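Local coordinates for cobalamin biosynthesis protein CobN (Mycobacterium tuberculosis, PDB 7C6O), which is the large, catalytic subunit of cobaltochelatase, which inserts cobalt into the corrin ring during cobalamin biosynthesis, at residues A[530-542]-A[576-588]. Sequence-based numbering, arbitrary orientation.
Sequences HHYLAAYRWLDTG and GPDAALGDLPLIY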
ATOM      1  N   HIS A 530      19.037   6.451 -18.969  1.00 17.54           N
ATOM      2  CA  HIS A 530      18.925   5.706 -20.219  1.00 18.17           C
ATOM      3  C   HIS A 530      19.266   4.236 -20.016  1.00 18.64           C
ATOM      4  O   HIS A 530      18.670   3.365 -20.659  1.00 16.39           O
ATOM      5  CB  HIS A 530      19.837   6.310 -21.291  1.00 15.14           C
ATOM      6  CG  HIS A 530      19.467   7.703 -21.698  1.00 16.34           C
ATOM      7  ND1 HIS A 530      18.308   7.999 -22.386  1.00 17.30           N
ATOM      8  CD2 HIS A 530      20.115   8.880 -21.530  1.00 17.79           C
ATOM      9  CE1 HIS A 530      18.257   9.299 -22.617  1.00 18.52           C
ATOM     10  NE2 HIS A 530      19.340   9.857 -22.108  1.00 19.20           N
ATOM     11  N   HIS A 531      20.221   3.941 -19.130  1.00 16.74           N
ATOM     12  CA  HIS A 531      20.551   2.550 -18.838  1.00 19.54           C
ATOM     13  C   HIS A 531      19.385   1.837 -18.162  1.00 18.01           C
ATOM     14  O   HIS A 531      19.071   0.690 -18.499  1.00 17.87           O
ATOM     15  CB  HIS A 531      21.805   2.484 -17.966  1.00 18.57           C
ATOM     16  CG  HIS A 531      22.184   1.097 -17.557  1.00 24.22           C
ATOM     17  ND1 HIS A 531      21.907   0.587 -16.308  1.00 25.81           N
ATOM     18  CD2 HIS A 531      22.815   0.108 -18.235  1.00 25.09           C
ATOM     19  CE1 HIS A 531      22.355  -0.654 -16.231  1.00 27.19           C
ATOM     20  NE2 HIS A 531      22.909  -0.968 -17.388  1.00 25.73           N
ATOM     21  N   TYR A 532      18.732   2.506 -17.209  1.00 16.01           N
ATOM     22  CA  TYR A 532      17.560   1.930 -16.557  1.00 15.20           C
ATOM     23  C   TYR A 532      16.476   1.607 -17.578  1.00 14.91           C
ATOM     24  O   TYR A 532      15.918   0.504 -17.584  1.00 15.37           O
ATOM     25  CB  TYR A 532      17.034   2.897 -15.491  1.00 12.64           C
ATOM     26  CG  TYR A 532      15.972   2.319 -14.579  1.00 15.61           C
ATOM     27  CD1 TYR A 532      14.667   2.136 -15.024  1.00 15.62           C
ATOM     28  CD2 TYR A 532      16.270   1.971 -13.269  1.00 15.57           C
ATOM     29  CE1 TYR A 532      13.696   1.612 -14.199  1.00 18.28           C
ATOM     30  CE2 TYR A 532      15.300   1.444 -12.431  1.00 15.30           C
ATOM     31  CZ  TYR A 532      14.016   1.269 -12.902  1.00 18.73           C
ATOM     32  OH  TYR A 532      13.045   0.745 -12.079  1.00 18.36           O
ATOM     33  N   LEU A 533      16.165   2.564 -18.455  1.00 14.65           N
ATOM     34  CA  LEU A 533      15.123   2.345 -19.451  1.00 16.48           C
ATOM     35  C   LEU A 533      15.533   1.277 -20.457  1.00 17.11           C
ATOM     36  O   LEU A 533      14.720   0.421 -20.825  1.00 18.03           O
ATOM     37  CB  LEU A 533      14.796   3.659 -20.162  1.00 16.94           C
ATOM     38  CG  LEU A 533      14.225   4.766 -19.274  1.00 18.90           C
ATOM     39  CD1 LEU A 533      14.178   6.090 -20.024  1.00 19.28           C
ATOM     40  CD2 LEU A 533      12.842   4.387 -18.772  1.00 18.35           C
ATOM     41  N   ALA A 534      16.791   1.307 -20.910  1.00 17.48           N
ATOM     42  CA  ALA A 534      17.253   0.320 -21.880  1.00 18.83           C
ATOM     43  C   ALA A 534      17.138  -1.097 -21.331  1.00 19.60           C
ATOM     44  O   ALA A 534      16.738  -2.019 -22.053  1.00 18.58           O
ATOM     45  CB  ALA A 534      18.693   0.616 -22.291  1.00 16.04           C
ATOM     46  N   ALA A 535      17.479  -1.287 -20.054  1.00 18.35           N
ATOM     47  CA  ALA A 535      17.452  -2.624 -19.471  1.00 17.19           C
ATOM     48  C   ALA A 535      16.039  -3.195 -19.464  1.00 17.46           C
ATOM     49  O   ALA A 535      15.823  -4.350 -19.850  1.00 18.01           O
ATOM     50  CB  ALA A 535      18.031  -2.590 -18.058  1.00 14.16           C
ATOM     51  N   TYR A 536      15.057  -2.401 -19.029  1.00 15.43           N
ATOM     52  CA  TYR A 536      13.685  -2.896 -19.016  1.00 14.53           C
ATOM     53  C   TYR A 536      13.139  -3.056 -20.428  1.00 16.61           C
ATOM     54  O   TYR A 536      12.407  -4.013 -20.711  1.00 17.49           O
ATOM     55  CB  TYR A 536      12.786  -1.972 -18.190  1.00 15.26           C
ATOM     56  CG  TYR A 536      12.712  -2.397 -16.747  1.00 14.90           C
ATOM     57  CD1 TYR A 536      11.888  -3.445 -16.357  1.00 16.19           C
ATOM     58  CD2 TYR A 536      13.485  -1.776 -15.778  1.00 15.33           C
ATOM     59  CE1 TYR A 536      11.827  -3.854 -15.038  1.00 15.72           C
ATOM     60  CE2 TYR A 536      13.431  -2.177 -14.455  1.00 17.62           C
ATOM     61  CZ  TYR A 536      12.600  -3.217 -14.092  1.00 19.48           C
ATOM     62  OH  TYR A 536      12.541  -3.622 -12.780  1.00 21.11           O
ATOM     63  N   ARG A 537      13.483  -2.137 -21.328  1.00 16.36           N
ATOM     64  CA  ARG A 537      13.010  -2.267 -22.701  1.00 15.33           C
ATOM     65  C   ARG A 537      13.641  -3.465 -23.398  1.00 17.91           C
ATOM     66  O   ARG A 537      13.040  -4.029 -24.321  1.00 20.26           O
ATOM     67  CB  ARG A 537      13.276  -0.974 -23.473  1.00 19.10           C
ATOM     68  CG  ARG A 537      12.379   0.193 -23.052  1.00 18.30           C
ATOM     69  CD  ARG A 537      10.908  -0.080 -23.372  1.00 18.93           C
ATOM     70  NE  ARG A 537      10.226  -0.842 -22.326  1.00 17.29           N
ATOM     71  CZ  ARG A 537       9.316  -1.781 -22.565  1.00 18.63           C
ATOM     72  NH1 ARG A 537       8.987  -2.086 -23.814  1.00 17.81           N
ATOM     73  NH2 ARG A 537       8.741  -2.427 -21.558  1.00 19.85           N
ATOM     74  N   TRP A 538      14.834  -3.886 -22.966  1.00 18.32           N
ATOM     75  CA  TRP A 538      15.428  -5.081 -23.556  1.00 18.61           C
ATOM     76  C   TRP A 538      14.719  -6.348 -23.092  1.00 18.16           C
ATOM     77  O   TRP A 538      14.695  -7.345 -23.822  1.00 20.17           O
ATOM     78  CB  TRP A 538      16.920  -5.164 -23.232  1.00 19.04           C
ATOM     79  CG  TRP A 538      17.501  -6.479 -23.651  1.00 21.59           C
ATOM     80  CD1 TRP A 538      17.895  -6.839 -24.908  1.00 22.14           C
ATOM     81  CD2 TRP A 538      17.713  -7.625 -22.819  1.00 23.90           C
ATOM     82  NE1 TRP A 538      18.349  -8.136 -24.906  1.00 23.35           N
ATOM     83  CE2 TRP A 538      18.249  -8.640 -23.635  1.00 24.47           C
ATOM     84  CE3 TRP A 538      17.507  -7.888 -21.461  1.00 25.36           C
ATOM     85  CZ2 TRP A 538      18.582  -9.898 -23.139  1.00 26.87           C
ATOM     86  CZ3 TRP A 538      17.842  -9.139 -20.970  1.00 27.21           C
ATOM     87  CH2 TRP A 538      18.375 -10.126 -21.806  1.00 26.07           C
ATOM     88  N   LEU A 539      14.141  -6.333 -21.888  1.00 16.65           N
ATOM     89  CA  LEU A 539      13.349  -7.471 -21.437  1.00 19.33           C
ATOM     90  C   LEU A 539      12.135  -7.711 -22.323  1.00 21.49           C
ATOM     91  O   LEU A 539      11.631  -8.837 -22.377  1.00 21.22           O
ATOM     92  CB  LEU A 539      12.886  -7.262 -19.994  1.00 18.35           C
ATOM     93  CG  LEU A 539      13.957  -7.164 -18.910  1.00 17.33           C
ATOM     94  CD1 LEU A 539      13.314  -6.921 -17.548  1.00 17.08           C
ATOM     95  CD2 LEU A 539      14.801  -8.430 -18.891  1.00 17.29           C
ATOM     96  N   ASP A 540      11.663  -6.680 -23.016  1.00 19.19           N
ATOM     97  CA  ASP A 540      10.450  -6.748 -23.813  1.00 20.03           C
ATOM     98  C   ASP A 540      10.803  -7.078 -25.263  1.00 22.95           C
ATOM     99  O   ASP A 540      11.925  -7.483 -25.580  1.00 22.35           O
ATOM    100  CB  ASP A 540       9.696  -5.424 -23.701  1.00 19.28           C
ATOM    101  CG  ASP A 540       8.198  -5.574 -23.900  1.00 21.45           C
ATOM    102  OD1 ASP A 540       7.766  -6.576 -24.510  1.00 23.79           O
ATOM    103  OD2 ASP A 540       7.457  -4.677 -23.449  1.00 20.96           O
ATOM    104  N   THR A 541       9.833  -6.938 -26.154  0.60 26.42           N
ATOM    105  CA  THR A 541      10.092  -7.034 -27.578  0.60 28.23           C
ATOM    106  C   THR A 541      10.378  -5.646 -28.137  0.60 29.21           C
ATOM    107  O   THR A 541      10.026  -4.624 -27.544  0.60 31.09           O
ATOM    108  CB  THR A 541       8.907  -7.663 -28.314  0.60 29.56           C
ATOM    109  OG1 THR A 541       7.705  -6.958 -27.981  0.60 28.26           O
ATOM    110  CG2 THR A 541       8.756  -9.130 -27.932  0.60 31.01           C
ATOM    111  N   GLY A 542      11.040  -5.621 -29.286  1.00 30.39           N
ATOM    112  CA  GLY A 542      11.299  -4.364 -29.960  1.00 31.08           C
ATOM    113  C   GLY A 542      12.731  -4.236 -30.428  1.00 30.68           C
ATOM    114  O   GLY A 542      12.986  -3.976 -31.608  1.00 33.04           O
ATOM    115  N   GLY A 576       7.383   7.445 -15.586  1.00 18.98           N
ATOM    116  CA  GLY A 576       8.518   6.551 -15.553  1.00 16.59           C
ATOM    117  C   GLY A 576       8.178   5.072 -15.523  1.00 13.54           C
ATOM    118  O   GLY A 576       8.688   4.292 -16.334  1.00 15.53           O
ATOM    119  N   PRO A 577       7.331   4.649 -14.579  1.00 14.69           N
ATOM    120  CA  PRO A 577       6.960   3.225 -14.535  1.00 16.02           C
ATOM    121  C   PRO A 577       6.316   2.727 -15.813  1.00 17.14           C
ATOM    122  O   PRO A 577       6.492   1.555 -16.167  1.00 16.63           O
ATOM    123  CB  PRO A 577       5.986   3.154 -13.351  1.00 15.27           C
ATOM    124  CG  PRO A 577       6.376   4.294 -12.483  1.00 16.89           C
ATOM    125  CD  PRO A 577       6.796   5.387 -13.420  1.00 14.97           C
ATOM    126  N   ASP A 578       5.583   3.587 -16.526  1.00 13.54           N
ATOM    127  CA  ASP A 578       4.904   3.146 -17.739  1.00 14.43           C
ATOM    128  C   ASP A 578       5.883   2.987 -18.895  1.00 14.53           C
ATOM    129  O   ASP A 578       5.808   2.014 -19.656  1.00 14.56           O
ATOM    130  CB  ASP A 578       3.794   4.132 -18.102  1.00 14.87           C
ATOM    131  CG  ASP A 578       2.998   3.695 -19.317  1.00 15.34           C
ATOM    132  OD1 ASP A 578       1.982   2.987 -19.142  1.00 16.98           O
ATOM    133  OD2 ASP A 578       3.386   4.062 -20.446  1.00 15.05           O
ATOM    134  N   ALA A 579       6.810   3.937 -19.044  1.00 14.61           N
ATOM    135  CA  ALA A 579       7.806   3.840 -20.104  1.00 15.94           C
ATOM    136  C   ALA A 579       8.702   2.622 -19.914  1.00 16.44           C
ATOM    137  O   ALA A 579       9.076   1.956 -20.886  1.00 14.51           O
ATOM    138  CB  ALA A 579       8.644   5.116 -20.155  1.00 16.77           C
ATOM    139  N   ALA A 580       9.051   2.311 -18.665  1.00 14.83           N
ATOM    140  CA  ALA A 580       9.942   1.185 -18.408  1.00 14.69           C
ATOM    141  C   ALA A 580       9.227  -0.147 -18.607  1.00 15.43           C
ATOM    142  O   ALA A 580       9.721  -1.027 -19.323  1.00 15.02           O
ATOM    143  CB  ALA A 580      10.516   1.283 -16.993  1.00 10.23           C
ATOM    144  N   LEU A 581       8.054  -0.313 -17.991  1.00 13.24           N
ATOM    145  CA  LEU A 581       7.411  -1.623 -17.939  1.00 16.40           C
ATOM    146  C   LEU A 581       6.553  -1.920 -19.165  1.00 17.62           C
ATOM    147  O   LEU A 581       6.497  -3.073 -19.610  1.00 17.99           O
ATOM    148  CB  LEU A 581       6.559  -1.738 -16.671  1.00 14.99           C
ATOM    149  CG  LEU A 581       6.013  -3.128 -16.341  1.00 15.66           C
ATOM    150  CD1 LEU A 581       7.147  -4.145 -16.264  1.00 17.37           C
ATOM    151  CD2 LEU A 581       5.239  -3.095 -15.030  1.00 14.84           C
ATOM    152  N   GLY A 582       5.880  -0.912 -19.715  1.00 15.27           N
ATOM    153  CA  GLY A 582       5.072  -1.128 -20.908  1.00 16.83           C
ATOM    154  C   GLY A 582       3.941  -2.111 -20.668  1.00 15.27           C
ATOM    155  O   GLY A 582       3.254  -2.069 -19.642  1.00 15.04           O
ATOM    156  N   ASP A 583       3.747  -3.015 -21.629  1.00 13.84           N
ATOM    157  CA  ASP A 583       2.701  -4.028 -21.569  1.00 15.37           C
ATOM    158  C   ASP A 583       3.128  -5.297 -20.838  1.00 16.99           C
ATOM    159  O   ASP A 583       2.350  -6.258 -20.796  1.00 18.69           O
ATOM    160  CB  ASP A 583       2.241  -4.406 -22.985  1.00 18.52           C
ATOM    161  CG  ASP A 583       1.581  -3.256 -23.721  1.00 21.68           C
ATOM    162  OD1 ASP A 583       1.048  -2.343 -23.059  1.00 23.60           O
ATOM    163  OD2 ASP A 583       1.588  -3.275 -24.970  1.00 24.46           O
ATOM    164  N   LEU A 584       4.324  -5.331 -20.264  1.00 14.46           N
ATOM    165  CA  LEU A 584       4.848  -6.568 -19.679  1.00 13.07           C
ATOM    166  C   LEU A 584       4.039  -6.999 -18.463  1.00 15.57           C
ATOM    167  O   LEU A 584       3.904  -6.218 -17.510  1.00 14.66           O
ATOM    168  CB  LEU A 584       6.309  -6.385 -19.281  1.00 15.66           C
ATOM    169  CG  LEU A 584       7.355  -6.374 -20.391  1.00 18.05           C
ATOM    170  CD1 LEU A 584       8.686  -5.896 -19.836  1.00 16.82           C
ATOM    171  CD2 LEU A 584       7.494  -7.760 -21.001  1.00 17.66           C
ATOM    172  N   PRO A 585       3.489  -8.213 -18.446  1.00 13.66           N
ATOM    173  CA  PRO A 585       2.862  -8.716 -17.218  1.00 13.89           C
ATOM    174  C   PRO A 585       3.884  -8.798 -16.095  1.00 14.05           C
ATOM    175  O   PRO A 585       5.032  -9.195 -16.303  1.00 15.93           O
ATOM    176  CB  PRO A 585       2.350 -10.105 -17.620  1.00 12.87           C
ATOM    177  CG  PRO A 585       2.218 -10.043 -19.119  1.00 14.75           C
ATOM    178  CD  PRO A 585       3.339  -9.153 -19.571  1.00 13.82           C
ATOM    179  N   LEU A 586       3.461  -8.401 -14.897  1.00 14.64           N
ATOM    180  CA  LEU A 586       4.329  -8.370 -13.725  1.00 13.73           C
ATOM    181  C   LEU A 586       3.713  -9.217 -12.621  1.00 15.16           C
ATOM    182  O   LEU A 586       2.601  -8.934 -12.158  1.00 15.54           O
ATOM    183  CB  LEU A 586       4.555  -6.933 -13.246  1.00 15.71           C
ATOM    184  CG  LEU A 586       5.357  -6.733 -11.955  1.00 15.14           C
ATOM    185  CD1 LEU A 586       6.757  -7.316 -12.081  1.00 17.72           C
ATOM    186  CD2 LEU A 586       5.421  -5.252 -11.578  1.00 11.20           C
ATOM    187  N   ILE A 587       4.435 -10.253 -12.207  1.00 14.96           N
ATOM    188  CA  ILE A 587       4.027 -11.144 -11.127  1.00 15.08           C
ATOM    189  C   ILE A 587       4.997 -10.931  -9.974  1.00 13.76           C
ATOM    190  O   ILE A 587       6.216 -10.914 -10.180  1.00 13.94           O
ATOM    191  CB  ILE A 587       4.012 -12.609 -11.594  1.00 15.36           C
ATOM    192  CG1 ILE A 587       3.067 -12.758 -12.791  1.00 18.14           C
ATOM    193  CG2 ILE A 587       3.602 -13.532 -10.454  1.00 14.25           C
ATOM    194  CD1 ILE A 587       3.316 -13.996 -13.615  1.00 21.05           C
ATOM    195  N   TYR A 588       4.463 -10.770  -8.766  1.00 13.23           N
ATOM    196  CA  TYR A 588       5.190 -10.106  -7.685  1.00 14.90           C
ATOM    197  C   TYR A 588       4.931 -10.794  -6.352  1.00 14.12           C
ATOM    198  O   TYR A 588       4.012 -10.417  -5.613  1.00 12.88           O
ATOM    199  CB  TYR A 588       4.786  -8.633  -7.619  1.00 13.40           C
ATOM    200  CG  TYR A 588       5.857  -7.647  -7.206  1.00 15.65           C
ATOM    201  CD1 TYR A 588       6.832  -7.979  -6.273  1.00 15.38           C
ATOM    202  CD2 TYR A 588       5.872  -6.365  -7.744  1.00 18.02           C
ATOM    203  CE1 TYR A 588       7.799  -7.055  -5.895  1.00 16.91           C
ATOM    204  CE2 TYR A 588       6.829  -5.442  -7.378  1.00 19.60           C
ATOM    205  CZ  TYR A 588       7.788  -5.788  -6.455  1.00 18.50           C
ATOM    206  OH  TYR A 588       8.733  -4.856  -6.099  1.00 21.47           O
TER
HETATM  207  O   HOH W   1       5.290  -3.091 -24.132  1.00 21.33           O
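R537, on helix 530-539, grips the carbonyl oxygen of A580 near the C-terminal end of helix 576-581. Two nitrogens on one side of the guanidinium share that atom: NE of R537 lies 3.1 Å and NH2 of R537 2.8 Å from A580 O. The oxygen is in the guanidinium plane, yet both donors reach it from the same face of its own carbonyl plane, above it and not on a lone pair. Bends at chi2 (-65°) and chi3 (85°) fold the arginine chain across to this helix end.

The adjoining NH1/NH2 edge forms a salt bridge with D540, NH2 serving both partners. NH1 and NH2 of R537 both donate to D540 OD2, the former at 3.0 Å, fixing the rotation of the group. D540 OD1 takes the backbone N-H of T541 and pairs with R355 of helix 343-361. A water 2.8 Å from D540 OD2 donates to it and accepts from D583 N, tying the carboxylate to the type II' turn L581-L584, which has G582 at positive phi.

Apolar and van der Waals contacts flank this polar centre. The methyl of A580 lies 4.1 Å from Y536 CB and also touches the ring edge of Y532, whose hydroxyl bonds to N560; L533 CD2 reaches A579 and A580. L584 slides past D540 in the opposite direction, its CG 3.5 Å from D540 OD2, while its CD1 meets L539 CB.

The contact joins two helices 46° apart in direction, the second leading through the turn into strand 586-591, which pairs in parallel with 551-555. A guanidinium from a neighbouring helix set against the C-terminal carbonyls of helix 576-581, the partially negative end of its dipole, should be favoured electrostatically, and D540 probably balances its charge within this buried contact.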